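Local coordinates for protein putative N-acetylmuramoyl-L-alanine amidase,autolysin cwp6 (Peptoclostridium difficile, PDB 5J72) that probably hydrolyses the amide link between N-acetylmuramoyl and L-alanine in peptidoglycan with its zinc-binding amidase domain, and carries CWB2 modules that anchor it to the cell wall, at residues Ala168-Tyr180 / Arg241-Tyr255. Sequence-based numbering, arbitrary orientation.
Sequences ADGITATPLASTY and RHETSLLIAKEIDKY
Helix 174-180 and helix 241-253 run nearly parallel, their axes 9.7 Å apart at closest and crossing at 19°, with Thr-172 facing Ser-245 and Leu-176 facing Ile-252. Ile-248 fills the middle: its CG2 packs on Leu-176 CB, while CD1 reaches back toward the start of its helix and meets Thr-172 OG1 at 3.2 Å, a tight meeting of methyl and hydroxyl. Leu-176 sends CG anti to the backbone N, and from there CD1 crosses the Glu-251 chain, 3.5 Å from its CG, and also lies against Ile-252 CG1. On the other flank Ile-252 CD1 meets Pro-175 CB.

The polar and aromatic end comes next. The Tyr-180 hydroxyl donates to Glu-251 OE2 at 2.9 Å, coming from above the carboxylate plane; the bend in the glutamate chain (chi2 82°) brings that oxygen to the ring edge. Leu-176 CD1 sits over one face of the same ring, near its rim. Tyr-180 also turns its edge toward the face of Tyr-255 in an offset edge-to-face pair, planes at 70° and centroids 5.6 Å apart. Thr-179 CG2 presses on Tyr-255 CG at 3.6 Å, while its OG1 bonds back to Pro-175 O.

At the far end Arg-241 passes Asp-169 with only a long salt bridge; its NH1 is held by a salt bridge to Glu-270 and a hydrogen bond to Gly-266 O. The contact thus joins two successive CWB2 modules: Ile-236 of strand 232-236 lies against Leu-176, Ile-248 and Glu-251, Leu-289 of strand 287-290 touches Thr-172 and Arg-241, and Lys-158 of strand 158-163 adjoins both tyrosines.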
loop_
_atom_site.group_PDB
_atom_site.type_symbol
_atom_site.label_atom_id
_atom_site.label_comp_id
_atom_site.label_asym_id
_atom_site.label_seq_id
_atom_site.Cartn_x
_atom_site.Cartn_y
_atom_site.Cartn_z
ATOM N N ALA A 168 -3.491 12.547 11.593
ATOM C CA ALA A 168 -2.591 13.125 10.578
ATOM C C ALA A 168 -1.346 13.638 11.222
ATOM O O ALA A 168 -0.321 13.782 10.555
ATOM C CB ALA A 168 -3.276 14.255 9.823
ATOM N N ASP A 169 -1.410 13.896 12.521
ATOM C CA ASP A 169 -0.251 14.376 13.242
ATOM C C ASP A 169 0.766 13.288 13.519
ATOM O O ASP A 169 1.948 13.583 13.607
ATOM C CB ASP A 169 -0.702 14.998 14.552
ATOM C CG ASP A 169 -0.895 16.495 14.420
ATOM O OD1 ASP A 169 -1.690 17.065 15.212
ATOM O OD2 ASP A 169 -0.249 17.103 13.524
ATOM N N GLY A 170 0.340 12.037 13.660
ATOM C CA GLY A 170 1.296 10.973 13.917
ATOM C C GLY A 170 1.778 10.301 12.650
ATOM O O GLY A 170 2.330 9.220 12.692
ATOM N N ILE A 171 1.585 10.956 11.476
ATOM C CA ILE A 171 1.971 10.340 10.244
ATOM C C ILE A 171 3.488 10.185 10.101
ATOM O O ILE A 171 3.903 9.499 9.176
ATOM C CB ILE A 171 1.604 11.212 8.878
ATOM C CG1 ILE A 171 2.312 12.618 9.011
ATOM C CG2 ILE A 171 0.065 11.303 8.737
ATOM C CD1 ILE A 171 1.673 13.797 8.226
ATOM N N THR A 172 4.323 10.827 10.908
ATOM C CA THR A 172 5.771 10.584 10.740
ATOM C C THR A 172 6.267 9.750 11.972
ATOM O O THR A 172 7.480 9.526 12.117
ATOM C CB THR A 172 6.551 11.919 10.683
ATOM O OG1 THR A 172 6.191 12.674 11.828
ATOM C CG2 THR A 172 6.199 12.700 9.365
ATOM N N ALA A 173 5.342 9.286 12.804
ATOM C CA ALA A 173 5.665 8.484 14.013
ATOM C C ALA A 173 6.104 7.077 13.686
ATOM O O ALA A 173 6.845 6.535 14.477
ATOM C CB ALA A 173 4.448 8.392 14.908
ATOM N N THR A 174 5.713 6.462 12.509
ATOM C CA THR A 174 6.105 5.059 12.286
ATOM C C THR A 174 7.559 4.801 12.291
ATOM O O THR A 174 7.969 3.826 12.906
ATOM C CB THR A 174 5.413 4.469 10.984
ATOM O OG1 THR A 174 4.031 4.361 11.306
ATOM C CG2 THR A 174 5.951 3.134 10.604
ATOM N N PRO A 175 8.428 5.612 11.635
ATOM C CA PRO A 175 9.866 5.309 11.670
ATOM C C PRO A 175 10.477 5.357 13.097
ATOM O O PRO A 175 11.441 4.664 13.395
ATOM C CB PRO A 175 10.473 6.371 10.716
ATOM C CG PRO A 175 9.353 6.671 9.779
ATOM C CD PRO A 175 8.122 6.687 10.667
ATOM N N LEU A 176 9.908 6.218 13.949
ATOM C CA LEU A 176 10.415 6.275 15.337
ATOM C C LEU A 176 9.892 5.061 16.121
ATOM O O LEU A 176 10.646 4.447 16.863
ATOM C CB LEU A 176 9.899 7.545 15.987
ATOM C CG LEU A 176 10.387 7.703 17.484
ATOM C CD1 LEU A 176 11.941 7.673 17.532
ATOM C CD2 LEU A 176 9.918 9.078 18.000
ATOM N N ALA A 177 8.568 4.749 16.010
ATOM C CA ALA A 177 8.071 3.542 16.670
ATOM C C ALA A 177 8.870 2.327 16.219
ATOM O O ALA A 177 9.156 1.457 17.052
ATOM C CB ALA A 177 6.582 3.322 16.346
ATOM N N SER A 178 9.263 2.274 14.939
ATOM C CA SER A 178 10.038 1.145 14.437
ATOM C C SER A 178 11.442 1.158 15.013
ATOM O O SER A 178 12.008 0.091 15.299
ATOM C CB SER A 178 10.143 1.176 12.908
ATOM O OG SER A 178 8.847 1.395 12.343
ATOM N N THR A 179 12.028 2.358 15.193
ATOM C CA THR A 179 13.354 2.421 15.786
ATOM C C THR A 179 13.303 1.910 17.247
ATOM O O THR A 179 14.245 1.244 17.695
ATOM C CB THR A 179 13.838 3.903 15.777
ATOM O OG1 THR A 179 14.012 4.266 14.383
ATOM C CG2 THR A 179 15.160 4.072 16.510
ATOM N N TYR A 180 12.212 2.228 17.966
ATOM C CA TYR A 180 12.037 1.713 19.329
ATOM C C TYR A 180 11.538 0.242 19.339
ATOM O O TYR A 180 11.570 -0.402 20.393
ATOM C CB TYR A 180 10.906 2.455 20.033
ATOM C CG TYR A 180 11.090 3.934 20.305
ATOM C CD1 TYR A 180 12.347 4.466 20.566
ATOM C CD2 TYR A 180 10.002 4.783 20.347
ATOM C CE1 TYR A 180 12.508 5.821 20.867
ATOM C CE2 TYR A 180 10.146 6.137 20.657
ATOM C CZ TYR A 180 11.398 6.638 20.916
ATOM O OH TYR A 180 11.463 7.959 21.242
ATOM N N ARG A 241 3.563 20.426 12.170
ATOM C CA ARG A 241 3.984 19.099 11.639
ATOM C C ARG A 241 5.389 19.116 11.144
ATOM O O ARG A 241 6.078 18.132 11.311
ATOM C CB ARG A 241 3.164 18.734 10.404
ATOM C CG ARG A 241 1.707 18.872 10.654
ATOM C CD ARG A 241 0.912 18.645 9.416
ATOM N NE ARG A 241 -0.464 18.441 9.809
ATOM C CZ ARG A 241 -1.372 17.925 9.013
ATOM N NH1 ARG A 241 -1.050 17.573 7.782
ATOM N NH2 ARG A 241 -2.615 17.743 9.437
ATOM N N HIS A 242 5.860 20.214 10.509
ATOM C CA HIS A 242 7.229 20.175 9.961
ATOM C C HIS A 242 8.223 20.083 11.032
ATOM O O HIS A 242 9.165 19.293 10.909
ATOM C CB HIS A 242 7.589 21.423 9.089
ATOM C CG HIS A 242 6.504 21.810 8.147
ATOM N ND1 HIS A 242 6.335 21.187 6.926
ATOM C CD2 HIS A 242 5.528 22.742 8.243
ATOM C CE1 HIS A 242 5.288 21.734 6.328
ATOM N NE2 HIS A 242 4.783 22.675 7.095
ATOM N N GLU A 243 8.061 20.880 12.128
ATOM C CA GLU A 243 9.040 20.822 13.196
ATOM C C GLU A 243 8.946 19.455 13.946
ATOM O O GLU A 243 9.956 18.926 14.320
ATOM C CB GLU A 243 8.802 21.949 14.253
ATOM C CG GLU A 243 10.077 22.064 15.107
ATOM C CD GLU A 243 9.927 23.060 16.293
ATOM O OE1 GLU A 243 8.800 23.471 16.656
ATOM O OE2 GLU A 243 10.968 23.385 16.847
ATOM N N THR A 244 7.756 18.967 14.181
ATOM C CA THR A 244 7.633 17.651 14.827
ATOM C C THR A 244 8.361 16.570 14.006
ATOM O O THR A 244 9.042 15.754 14.603
ATOM C CB THR A 244 6.173 17.294 14.975
ATOM O OG1 THR A 244 5.609 18.270 15.855
ATOM C CG2 THR A 244 5.995 15.861 15.615
ATOM N N SER A 245 8.259 16.594 12.632
ATOM C CA SER A 245 8.961 15.588 11.835
ATOM C C SER A 245 10.440 15.784 12.017
ATOM O O SER A 245 11.217 14.829 12.061
ATOM C CB SER A 245 8.523 15.654 10.357
ATOM O OG SER A 245 9.105 16.695 9.580
ATOM N N LEU A 246 10.887 17.069 12.172
ATOM C CA LEU A 246 12.321 17.298 12.425
ATOM C C LEU A 246 12.693 16.740 13.792
ATOM O O LEU A 246 13.734 16.086 13.946
ATOM C CB LEU A 246 12.721 18.879 12.450
ATOM C CG LEU A 246 14.227 19.107 12.829
ATOM C CD1 LEU A 246 15.135 18.391 11.878
ATOM C CD2 LEU A 246 14.553 20.676 12.846
ATOM N N LEU A 247 11.869 16.997 14.798
ATOM C CA LEU A 247 12.221 16.517 16.166
ATOM C C LEU A 247 12.234 14.971 16.215
ATOM O O LEU A 247 13.058 14.375 16.905
ATOM C CB LEU A 247 11.186 17.083 17.139
ATOM C CG LEU A 247 11.348 18.651 17.310
ATOM C CD1 LEU A 247 10.091 19.201 18.046
ATOM C CD2 LEU A 247 12.689 18.913 18.050
ATOM N N ILE A 248 11.348 14.333 15.433
ATOM C CA ILE A 248 11.356 12.854 15.377
ATOM C C ILE A 248 12.637 12.391 14.709
ATOM O O ILE A 248 13.293 11.449 15.149
ATOM C CB ILE A 248 10.127 12.427 14.587
ATOM C CG1 ILE A 248 8.861 12.643 15.477
ATOM C CG2 ILE A 248 10.291 10.955 14.135
ATOM C CD1 ILE A 248 7.536 12.410 14.725
ATOM N N ALA A 249 13.026 13.094 13.634
ATOM C CA ALA A 249 14.266 12.713 12.962
ATOM C C ALA A 249 15.473 12.849 13.928
ATOM O O ALA A 249 16.389 12.014 13.893
ATOM C CB ALA A 249 14.470 13.584 11.690
ATOM N N LYS A 250 15.509 13.922 14.747
ATOM C CA LYS A 250 16.641 14.050 15.689
ATOM C C LYS A 250 16.601 12.940 16.743
ATOM O O LYS A 250 17.650 12.475 17.221
ATOM C CB LYS A 250 16.554 15.424 16.418
ATOM C CG LYS A 250 16.840 16.586 15.437
ATOM C CD LYS A 250 16.590 17.958 16.186
ATOM C CE LYS A 250 16.866 19.139 15.286
ATOM N NZ LYS A 250 16.929 20.408 16.065
ATOM N N GLU A 251 15.378 12.515 17.107
ATOM C CA GLU A 251 15.278 11.427 18.087
ATOM C C GLU A 251 15.820 10.121 17.462
ATOM O O GLU A 251 16.585 9.394 18.089
ATOM C CB GLU A 251 13.829 11.285 18.552
ATOM C CG GLU A 251 13.664 10.051 19.457
ATOM C CD GLU A 251 14.079 10.263 20.950
ATOM O OE1 GLU A 251 14.498 11.386 21.314
ATOM O OE2 GLU A 251 13.954 9.277 21.748
ATOM N N ILE A 252 15.452 9.839 16.176
ATOM C CA ILE A 252 15.985 8.632 15.561
ATOM C C ILE A 252 17.534 8.698 15.520
ATOM O O ILE A 252 18.216 7.698 15.754
ATOM C CB ILE A 252 15.384 8.491 14.105
ATOM C CG1 ILE A 252 13.854 8.198 14.195
ATOM C CG2 ILE A 252 16.115 7.353 13.345
ATOM C CD1 ILE A 252 13.074 8.391 12.824
ATOM N N ASP A 253 18.069 9.885 15.229
ATOM C CA ASP A 253 19.525 10.058 15.132
ATOM C C ASP A 253 20.269 9.746 16.480
ATOM O O ASP A 253 21.480 9.514 16.464
ATOM C CB ASP A 253 19.817 11.499 14.692
ATOM C CG ASP A 253 21.243 11.708 14.355
ATOM O OD1 ASP A 253 21.732 11.045 13.424
ATOM O OD2 ASP A 253 21.879 12.499 15.028
ATOM N N LYS A 254 19.549 9.720 17.602
ATOM C CA LYS A 254 20.176 9.340 18.888
ATOM C C LYS A 254 20.385 7.850 18.925
ATOM O O LYS A 254 21.196 7.365 19.730
ATOM C CB LYS A 254 19.258 9.694 20.049
ATOM C CG LYS A 254 19.135 11.183 20.354
ATOM C CD LYS A 254 18.004 11.286 21.363
ATOM C CE LYS A 254 17.994 12.556 22.210
ATOM N NZ LYS A 254 17.341 12.290 23.582
ATOM N N TYR A 255 19.654 7.077 18.072
ATOM C CA TYR A 255 19.805 5.602 18.038
ATOM C C TYR A 255 20.754 5.128 16.967
ATOM O O TYR A 255 21.536 4.208 17.200
ATOM C CB TYR A 255 18.435 4.957 17.758
ATOM C CG TYR A 255 17.561 5.007 18.983
ATOM C CD1 TYR A 255 16.991 6.209 19.416
ATOM C CD2 TYR A 255 17.362 3.869 19.761
ATOM C CE1 TYR A 255 16.270 6.275 20.621
ATOM C CE2 TYR A 255 16.637 3.925 20.950
ATOM C CZ TYR A 255 16.107 5.125 21.383
ATOM O OH TYR A 255 15.423 5.091 22.576
#